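Local atomic coordinates of ABC transporter substrate-binding protein (Staphylococcus aureus subsp. aureus NCTC 8325, PDB entry 3UN6), a protein that binds zinc and probably serves as the ligand-capturing component of an ABC-type import system, although its physiological function is not established. Residues I37-L42 / Y65-V70; P76-A81 / D88-L93; S105-V110 / V222-G227. One frame throughout, in Å; residues are numbered along the deposited sequence.

Contact 1 of 3, residues I37-L42 / Y65-V70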
loop_
_atom_site.group_PDB
_atom_site.type_symbol
_atom_site.label_atom_id
_atom_site.label_comp_id
_atom_site.label_asym_id
_atom_site.label_seq_id
_atom_site.Cartn_x
_atom_site.Cartn_y
_atom_site.Cartn_z
ATOM N N ILE A 37 8.980 17.936 -7.368
ATOM C CA ILE A 37 9.079 16.719 -6.580
ATOM C C ILE A 37 8.384 15.655 -7.395
ATOM O O ILE A 37 7.215 15.815 -7.746
ATOM C CB ILE A 37 8.373 16.835 -5.210
ATOM C CG1 ILE A 37 8.903 18.042 -4.437
ATOM C CG2 ILE A 37 8.572 15.574 -4.408
ATOM C CD1 ILE A 37 8.216 18.271 -3.107
ATOM N N LYS A 38 9.114 14.591 -7.717
ATOM C CA LYS A 38 8.562 13.447 -8.463
ATOM C C LYS A 38 8.288 12.306 -7.501
ATOM O O LYS A 38 9.216 11.800 -6.841
ATOM C CB LYS A 38 9.554 12.922 -9.498
ATOM C CG LYS A 38 9.772 13.714 -10.752
ATOM C CD LYS A 38 10.622 12.817 -11.716
ATOM C CE LYS A 38 10.720 13.317 -13.147
ATOM N NZ LYS A 38 11.630 14.473 -13.342
ATOM N N ILE A 39 7.044 11.853 -7.445
ATOM C CA ILE A 39 6.677 10.798 -6.521
ATOM C C ILE A 39 6.051 9.662 -7.266
ATOM O O ILE A 39 5.114 9.857 -8.074
ATOM C CB ILE A 39 5.656 11.269 -5.457
ATOM C CG1 ILE A 39 6.161 12.481 -4.672
ATOM C CG2 ILE A 39 5.294 10.115 -4.515
ATOM C CD1 ILE A 39 7.348 12.242 -3.749
ATOM N N GLY A 40 6.552 8.466 -6.994
ATOM C CA GLY A 40 6.072 7.254 -7.646
ATOM C C GLY A 40 4.929 6.529 -6.954
ATOM O O GLY A 40 4.828 6.532 -5.722
ATOM N N TYR A 41 4.093 5.865 -7.751
ATOM C CA TYR A 41 2.973 5.121 -7.209
ATOM C C TYR A 41 2.421 4.072 -8.151
ATOM O O TYR A 41 2.669 4.099 -9.370
ATOM C CB TYR A 41 1.802 6.093 -6.929
ATOM C CG TYR A 41 1.110 6.575 -8.180
ATOM C CD1 TYR A 41 1.665 7.582 -8.968
ATOM C CD2 TYR A 41 -0.091 6.014 -8.596
ATOM C CE1 TYR A 41 1.047 8.015 -10.122
ATOM C CE2 TYR A 41 -0.718 6.436 -9.763
ATOM C CZ TYR A 41 -0.143 7.445 -10.515
ATOM O OH TYR A 41 -0.756 7.867 -11.661
ATOM N N LEU A 42 1.654 3.165 -7.552
ATOM C CA LEU A 42 0.812 2.212 -8.257
ATOM C C LEU A 42 -0.636 2.702 -8.080
ATOM O O LEU A 42 -0.956 3.306 -7.010
ATOM C CB LEU A 42 0.980 0.790 -7.725
ATOM C CG LEU A 42 2.037 -0.113 -8.379
ATOM C CD1 LEU A 42 3.500 0.328 -8.058
ATOM C CD2 LEU A 42 1.783 -1.575 -7.922
ATOM N N TYR A 65 5.875 24.229 -4.569
ATOM C CA TYR A 65 6.638 23.218 -5.304
ATOM C C TYR A 65 5.724 22.698 -6.415
ATOM O O TYR A 65 4.545 23.076 -6.486
ATOM C CB TYR A 65 7.045 22.060 -4.367
ATOM C CG TYR A 65 5.849 21.390 -3.693
ATOM C CD1 TYR A 65 5.320 20.202 -4.170
ATOM C CD2 TYR A 65 5.216 21.993 -2.609
ATOM C CE1 TYR A 65 4.195 19.617 -3.560
ATOM C CE2 TYR A 65 4.098 21.423 -2.006
ATOM C CZ TYR A 65 3.595 20.250 -2.479
ATOM O OH TYR A 65 2.483 19.719 -1.866
ATOM N N LYS A 66 6.278 21.876 -7.296
ATOM C CA LYS A 66 5.507 21.209 -8.337
ATOM C C LYS A 66 5.548 19.723 -7.999
ATOM O O LYS A 66 6.595 19.185 -7.604
ATOM C CB LYS A 66 6.099 21.419 -9.720
ATOM C CG LYS A 66 6.144 22.847 -10.180
ATOM C CD LYS A 66 6.696 22.934 -11.594
ATOM C CE LYS A 66 6.891 24.376 -12.007
ATOM N NZ LYS A 66 7.498 24.509 -13.357
ATOM N N LEU A 67 4.411 19.064 -8.136
ATOM C CA LEU A 67 4.299 17.659 -7.834
ATOM C C LEU A 67 4.045 16.889 -9.120
ATOM O O LEU A 67 3.037 17.111 -9.809
ATOM C CB LEU A 67 3.164 17.437 -6.827
ATOM C CG LEU A 67 2.873 16.014 -6.337
ATOM C CD1 LEU A 67 4.124 15.348 -5.765
ATOM C CD2 LEU A 67 1.761 16.055 -5.309
ATOM N N GLU A 68 4.977 16.007 -9.462
ATOM C CA GLU A 68 4.824 15.154 -10.630
ATOM C C GLU A 68 4.611 13.744 -10.119
ATOM O O GLU A 68 5.453 13.213 -9.378
ATOM C CB GLU A 68 6.048 15.212 -11.549
ATOM C CG GLU A 68 6.033 14.123 -12.631
ATOM C CD GLU A 68 7.096 14.303 -13.707
ATOM O OE1 GLU A 68 7.347 13.326 -14.457
ATOM O OE2 GLU A 68 7.679 15.413 -13.811
ATOM N N LEU A 69 3.475 13.150 -10.486
ATOM C CA LEU A 69 3.153 11.797 -10.069
ATOM C C LEU A 69 3.538 10.825 -11.199
ATOM O O LEU A 69 3.021 10.903 -12.309
ATOM C CB LEU A 69 1.670 11.692 -9.739
ATOM C CG LEU A 69 1.150 12.599 -8.626
ATOM C CD1 LEU A 69 -0.363 12.445 -8.520
ATOM C CD2 LEU A 69 1.815 12.291 -7.290
ATOM N N VAL A 70 4.421 9.887 -10.886
ATOM C CA VAL A 70 4.956 8.946 -11.874
ATOM C C VAL A 70 4.390 7.536 -11.598
ATOM O O VAL A 70 4.657 6.940 -10.533
ATOM C CB VAL A 70 6.504 8.952 -11.798
ATOM C CG1 VAL A 70 7.128 8.051 -12.869
ATOM C CG2 VAL A 70 7.035 10.387 -11.920
HETATM O O HOH W 1 0.717 9.857 -13.326
#
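Parallel strands 37-41 and 66-70 pair I37 with L67, K38 with E68, I39 with L69 and G40 with V70, their directions twisted 27° apart. Five backbone bonds join them, beginning with I37 N to K66 O (2.7 Å) and ending with Y41 N to V70 O (3.0 Å). CA-H groups add weaker support: G40 CA lies 3.2 Å from V70 O. The two strands and the intervening helix 48-58 form a beta-alpha-beta crossover, and the face carrying I37, I39, L67 and L69 is packed against that helix and helix 234-250. Branched aliphatic residues suit this face: I39 CG1 meets L67 CD1 at 3.7 Å, while I37 CD1 reaches Y65 CD1, whose ring ends in a hydroxyl bonded to D243. On the opposite face, K38 and E68 run side by side; K38 NZ stays 4.1 Å from E68 OE2, beyond a salt bridge, so mainly the lysine's methylenes do the touching. Y41, its CG set between backbone N and carbonyl carbon (chi1 73°), swings its ring back so that CE1 rests 3.7 Å from L69 CB, the two side chains nearly perpendicular. A water bridges Y41 OH (3.0 Å) and L69 O (2.7 Å).

Contact 2 of 3, residues P76-A81 / D88-L93; sequences PDLMDA and DGASTL
L78 projects from helix 76-81 onto strand 89-93, meeting A90, S91 and T92 in the helix-on-sheet packing of an alpha/beta lobe. Helix 75-83 connects strand 66-71 to strand 89-93, which lies beyond strand 36-41 in the same sheet, so this is the returning half of a beta-alpha-beta crossover. Helix and strand run nearly antiparallel, 154° between their directions and 9.2 Å between their axes.

The bond from L78 CA to CB already points at the strand, and CG continues outward, trans to the backbone N (chi1 177°), to bring the fork of the leucine down on the sheet. One prong, CD1, rests 3.9 Å from S91 O; the other, CD2, sits 4.0 Å from A90 CB and 3.9 Å from T92 OG1. The small methyl of A90 lets the leucine come close, and L42 and F72, from the loops after strands 36-41 and 66-71, also pack against L78, so a branched apolar residue suits this buried place. S91 turns its side chain the other way, where OG makes a weak hydrogen bond to the carbonyl of zinc ligand H46. The next residue after L78, M79, present as selenomethionine, folds its bent chain back toward the strand. Its SE stops 3.4 Å from T92 OG1, a buried hydroxyl for which the model contains no hydrogen-bonding partner.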
loop_
_atom_site.group_PDB
_atom_site.type_symbol
_atom_site.label_atom_id
_atom_site.label_comp_id
_atom_site.label_asym_id
_atom_site.label_seq_id
_atom_site.Cartn_x
_atom_site.Cartn_y
_atom_site.Cartn_z
ATOM N N PRO A 76 8.750 -3.885 -8.233
ATOM C CA PRO A 76 10.187 -3.788 -8.526
ATOM C C PRO A 76 10.572 -2.572 -9.393
ATOM O O PRO A 76 11.547 -1.896 -9.082
ATOM C CB PRO A 76 10.485 -5.117 -9.243
ATOM C CG PRO A 76 9.495 -6.069 -8.629
ATOM C CD PRO A 76 8.229 -5.239 -8.474
ATOM N N ASP A 77 9.812 -2.270 -10.450
ATOM C CA ASP A 77 10.104 -1.075 -11.268
ATOM C C ASP A 77 10.064 0.206 -10.440
ATOM O O ASP A 77 10.894 1.109 -10.604
ATOM C CB ASP A 77 9.099 -0.921 -12.389
ATOM C CG ASP A 77 9.300 -1.913 -13.496
ATOM O OD1 ASP A 77 10.314 -2.641 -13.461
ATOM O OD2 ASP A 77 8.437 -1.955 -14.406
ATOM N N LEU A 78 9.075 0.299 -9.571
ATOM C CA LEU A 78 8.936 1.473 -8.716
ATOM C C LEU A 78 10.165 1.621 -7.765
ATOM O O LEU A 78 10.748 2.714 -7.655
ATOM C CB LEU A 78 7.606 1.432 -7.968
ATOM C CG LEU A 78 7.332 2.552 -6.960
ATOM C CD1 LEU A 78 5.796 2.805 -6.803
ATOM C CD2 LEU A 78 7.968 2.275 -5.614
HETATM N N MSE A 79 10.564 0.541 -7.108
HETATM C CA MSE A 79 11.733 0.574 -6.200
HETATM C C MSE A 79 13.054 0.906 -6.938
HETATM O O MSE A 79 13.895 1.619 -6.403
HETATM C CB MSE A 79 11.868 -0.753 -5.434
HETATM C CG MSE A 79 10.760 -1.003 -4.422
HETATM SE SE MSE A 79 10.523 0.507 -3.148
HETATM C CE MSE A 79 12.378 0.590 -2.456
ATOM N N ASP A 80 13.231 0.393 -8.152
ATOM C CA ASP A 80 14.429 0.735 -8.959
ATOM C C ASP A 80 14.499 2.238 -9.265
ATOM O O ASP A 80 15.576 2.848 -9.191
ATOM C CB ASP A 80 14.430 -0.030 -10.258
ATOM C CG ASP A 80 14.526 -1.519 -10.049
ATOM O OD1 ASP A 80 14.996 -1.922 -8.966
ATOM O OD2 ASP A 80 14.135 -2.284 -10.963
ATOM N N ALA A 81 13.359 2.837 -9.617
ATOM C CA ALA A 81 13.312 4.288 -9.882
ATOM C C ALA A 81 13.609 5.052 -8.587
ATOM O O ALA A 81 14.311 6.070 -8.603
ATOM C CB ALA A 81 11.944 4.709 -10.481
ATOM N N ASP A 88 11.834 11.146 -6.512
ATOM C CA ASP A 88 12.268 11.711 -5.231
ATOM C C ASP A 88 11.647 11.020 -4.009
ATOM O O ASP A 88 12.094 11.207 -2.876
ATOM C CB ASP A 88 11.848 13.183 -5.220
ATOM C CG ASP A 88 12.510 13.974 -6.314
ATOM O OD1 ASP A 88 13.770 14.076 -6.276
ATOM O OD2 ASP A 88 11.786 14.507 -7.203
ATOM N N GLY A 89 10.571 10.289 -4.247
ATOM C CA GLY A 89 9.857 9.582 -3.200
ATOM C C GLY A 89 8.805 8.689 -3.820
ATOM O O GLY A 89 8.733 8.535 -5.056
ATOM N N ALA A 90 7.967 8.102 -2.977
ATOM C CA ALA A 90 6.980 7.162 -3.462
ATOM C C ALA A 90 6.030 6.678 -2.384
ATOM O O ALA A 90 6.356 6.731 -1.200
ATOM C CB ALA A 90 7.710 5.940 -4.029
ATOM N N SER A 91 4.837 6.247 -2.806
ATOM C CA SER A 91 3.911 5.524 -1.911
ATOM C C SER A 91 4.288 4.067 -2.180
ATOM O O SER A 91 4.244 3.627 -3.327
ATOM C CB SER A 91 2.444 5.785 -2.266
ATOM O OG SER A 91 1.592 5.139 -1.342
ATOM N N THR A 92 4.679 3.325 -1.147
ATOM C CA THR A 92 5.212 1.973 -1.350
ATOM C C THR A 92 4.957 1.019 -0.194
ATOM O O THR A 92 4.649 1.434 0.926
ATOM C CB THR A 92 6.766 2.052 -1.643
ATOM O OG1 THR A 92 7.279 0.778 -2.084
ATOM C CG2 THR A 92 7.530 2.500 -0.416
ATOM N N LEU A 93 5.068 -0.270 -0.481
ATOM C CA LEU A 93 4.911 -1.304 0.540
ATOM C C LEU A 93 5.932 -1.026 1.666
ATOM O O LEU A 93 7.126 -0.806 1.401
ATOM C CB LEU A 93 5.181 -2.682 -0.045
ATOM C CG LEU A 93 4.314 -3.081 -1.242
ATOM C CD1 LEU A 93 4.811 -4.425 -1.751
ATOM C CD2 LEU A 93 2.820 -3.108 -0.870
#

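Contact 3 of 3, residues S105-V110 / V222-G227; sequences SNIKAV and VLVLRG
K108 and L225 form the hydrogen-bonded pair at the middle of this antiparallel contact: K108 N donates to L225 O (3.0 Å) and L225 N to K108 O (2.9 Å). Next to them A109 and V224 are a non-hydrogen-bonded pair, and V110 N then donates almost straight to L223 O (2.9 Å, 174° at the hydrogen). Aliphatic side chains, several of them beta-branched, make most of the side-chain packing between the strands. V110 divides its methyls, CG2 touching L223 CD2 at 3.7 Å and CG1 reaching L225 CD1, whereas V224 CG1 lies against the short side chain of A109.

Before the strand, N106 adds a polar contact. Its CG stands between the backbone N and the carbonyl carbon (chi1 69°), which turns OD1 to receive G227 N at 3.1 Å, the donor coming from above the carbonyl plane. ND2 lies over one face of the R226 guanidinium, toward its rim, with the two planes 86° apart; ND2 and NH2 are both donors and do not bond to each other. With no side chain, G227 leaves room for the backbone of N106 to come close.

Further out, E228 takes R226 NE in a salt bridge and L82 O accepts from NH1, fixing the guanidinium. S105 OG accepts from I107 N at 3.2 Å in an ST turn, shaping the approach to the strand, and K101 NZ is hydrogen-bonded to both S105 O and I107 O. Helix 234-250 packs on L223 and L225 through F240, helix 75-83 meets I107 and V224 through L82, and strand 89-93 pairs with 221-225 on its other edge.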
loop_
_atom_site.group_PDB
_atom_site.type_symbol
_atom_site.label_atom_id
_atom_site.label_comp_id
_atom_site.label_asym_id
_atom_site.label_seq_id
_atom_site.Cartn_x
_atom_site.Cartn_y
_atom_site.Cartn_z
ATOM N N SER A 105 19.545 1.815 1.879
ATOM C CA SER A 105 18.831 2.893 1.204
ATOM C C SER A 105 18.818 4.157 2.030
ATOM O O SER A 105 18.735 4.120 3.257
ATOM C CB SER A 105 17.385 2.495 0.900
ATOM O OG SER A 105 16.683 3.597 0.354
ATOM N N ASN A 106 18.859 5.286 1.344
ATOM C CA ASN A 106 18.818 6.571 2.010
ATOM C C ASN A 106 17.387 7.068 2.345
ATOM O O ASN A 106 17.229 8.168 2.883
ATOM C CB ASN A 106 19.521 7.599 1.117
ATOM C CG ASN A 106 18.749 7.896 -0.154
ATOM O OD1 ASN A 106 17.540 8.131 -0.122
ATOM N ND2 ASN A 106 19.452 7.909 -1.282
ATOM N N ILE A 107 16.358 6.275 2.056
ATOM C CA ILE A 107 14.975 6.728 2.277
ATOM C C ILE A 107 14.520 6.762 3.731
ATOM O O ILE A 107 15.123 6.137 4.604
ATOM C CB ILE A 107 13.942 5.898 1.444
ATOM C CG1 ILE A 107 13.983 4.409 1.807
ATOM C CG2 ILE A 107 14.201 6.070 -0.036
ATOM C CD1 ILE A 107 12.957 3.545 1.066
ATOM N N LYS A 108 13.448 7.524 3.967
ATOM C CA LYS A 108 12.791 7.654 5.264
ATOM C C LYS A 108 11.283 7.670 5.023
ATOM O O LYS A 108 10.811 8.306 4.059
ATOM C CB LYS A 108 13.176 8.958 5.937
ATOM C CG LYS A 108 14.609 9.035 6.519
ATOM C CD LYS A 108 14.714 8.371 7.877
ATOM C CE LYS A 108 16.015 8.703 8.561
ATOM N NZ LYS A 108 15.931 8.448 10.050
ATOM N N ALA A 109 10.543 6.944 5.857
ATOM C CA ALA A 109 9.075 6.928 5.814
ATOM C C ALA A 109 8.623 8.130 6.626
ATOM O O ALA A 109 9.165 8.392 7.720
ATOM C CB ALA A 109 8.513 5.675 6.431
ATOM N N VAL A 110 7.669 8.867 6.086
ATOM C CA VAL A 110 7.194 10.103 6.721
ATOM C C VAL A 110 5.745 10.035 7.121
ATOM O O VAL A 110 5.324 10.737 8.057
ATOM C CB VAL A 110 7.484 11.327 5.822
ATOM C CG1 VAL A 110 8.997 11.426 5.584
ATOM C CG2 VAL A 110 6.714 11.265 4.489
ATOM N N VAL A 222 3.344 3.185 2.766
ATOM C CA VAL A 222 3.822 4.421 3.407
ATOM C C VAL A 222 4.375 5.378 2.347
ATOM O O VAL A 222 4.793 4.956 1.261
ATOM C CB VAL A 222 5.001 4.139 4.417
ATOM C CG1 VAL A 222 4.480 3.548 5.719
ATOM C CG2 VAL A 222 6.066 3.265 3.767
ATOM N N LEU A 223 4.338 6.669 2.658
ATOM C CA LEU A 223 4.986 7.675 1.837
ATOM C C LEU A 223 6.425 7.741 2.337
ATOM O O LEU A 223 6.669 8.019 3.544
ATOM C CB LEU A 223 4.343 9.039 2.011
ATOM C CG LEU A 223 5.033 10.219 1.296
ATOM C CD1 LEU A 223 5.029 10.036 -0.185
ATOM C CD2 LEU A 223 4.339 11.546 1.677
ATOM N N VAL A 224 7.361 7.433 1.442
ATOM C CA VAL A 224 8.772 7.538 1.741
ATOM C C VAL A 224 9.384 8.619 0.856
ATOM O O VAL A 224 8.927 8.839 -0.279
ATOM C CB VAL A 224 9.512 6.235 1.497
ATOM C CG1 VAL A 224 8.893 5.122 2.344
ATOM C CG2 VAL A 224 9.482 5.855 0.015
ATOM N N LEU A 225 10.400 9.301 1.383
ATOM C CA LEU A 225 11.111 10.320 0.645
ATOM C C LEU A 225 12.555 10.005 0.692
ATOM O O LEU A 225 13.045 9.479 1.704
ATOM C CB LEU A 225 10.911 11.699 1.286
ATOM C CG LEU A 225 9.470 12.205 1.313
ATOM C CD1 LEU A 225 9.353 13.500 2.111
ATOM C CD2 LEU A 225 8.933 12.386 -0.096
ATOM N N ARG A 226 13.255 10.315 -0.401
ATOM C CA ARG A 226 14.690 10.148 -0.429
ATOM C C ARG A 226 15.300 11.128 0.573
ATOM O O ARG A 226 14.814 12.241 0.742
ATOM C CB ARG A 226 15.257 10.349 -1.851
ATOM C CG ARG A 226 15.018 9.165 -2.800
ATOM C CD ARG A 226 15.620 9.398 -4.197
ATOM N NE ARG A 226 17.065 9.658 -4.173
ATOM C CZ ARG A 226 18.019 8.726 -4.208
ATOM N NH1 ARG A 226 17.724 7.435 -4.265
ATOM N NH2 ARG A 226 19.287 9.094 -4.189
ATOM N N GLY A 227 16.372 10.696 1.234
ATOM C CA GLY A 227 17.042 11.473 2.277
ATOM C C GLY A 227 17.474 12.880 1.928
ATOM O O GLY A 227 17.436 13.759 2.786
#

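In the fold
All three contacts belong to one five-stranded sheet with the order 66-71, 36-41, 89-93, 221-225, 108-110, an arrangement consistent with the type II periplasmic-binding-protein fold. Contact 1 joins the first two strands, contact 3 the last two, and contact 2 lays helix 75-83 on the central strand. Their centres lie about 11 Å (1 and 2), about 10 Å (2 and 3) and about 14 Å (1 and 3) apart. They follow in series along the chain, but contact 3 spans 111 residues, including most of the second sheet, before the chain returns as 221-225. That strand begins with zinc ligand C221, directly after C220, while H46 follows 36-41, so the sheet probably helps to bring the ligands together.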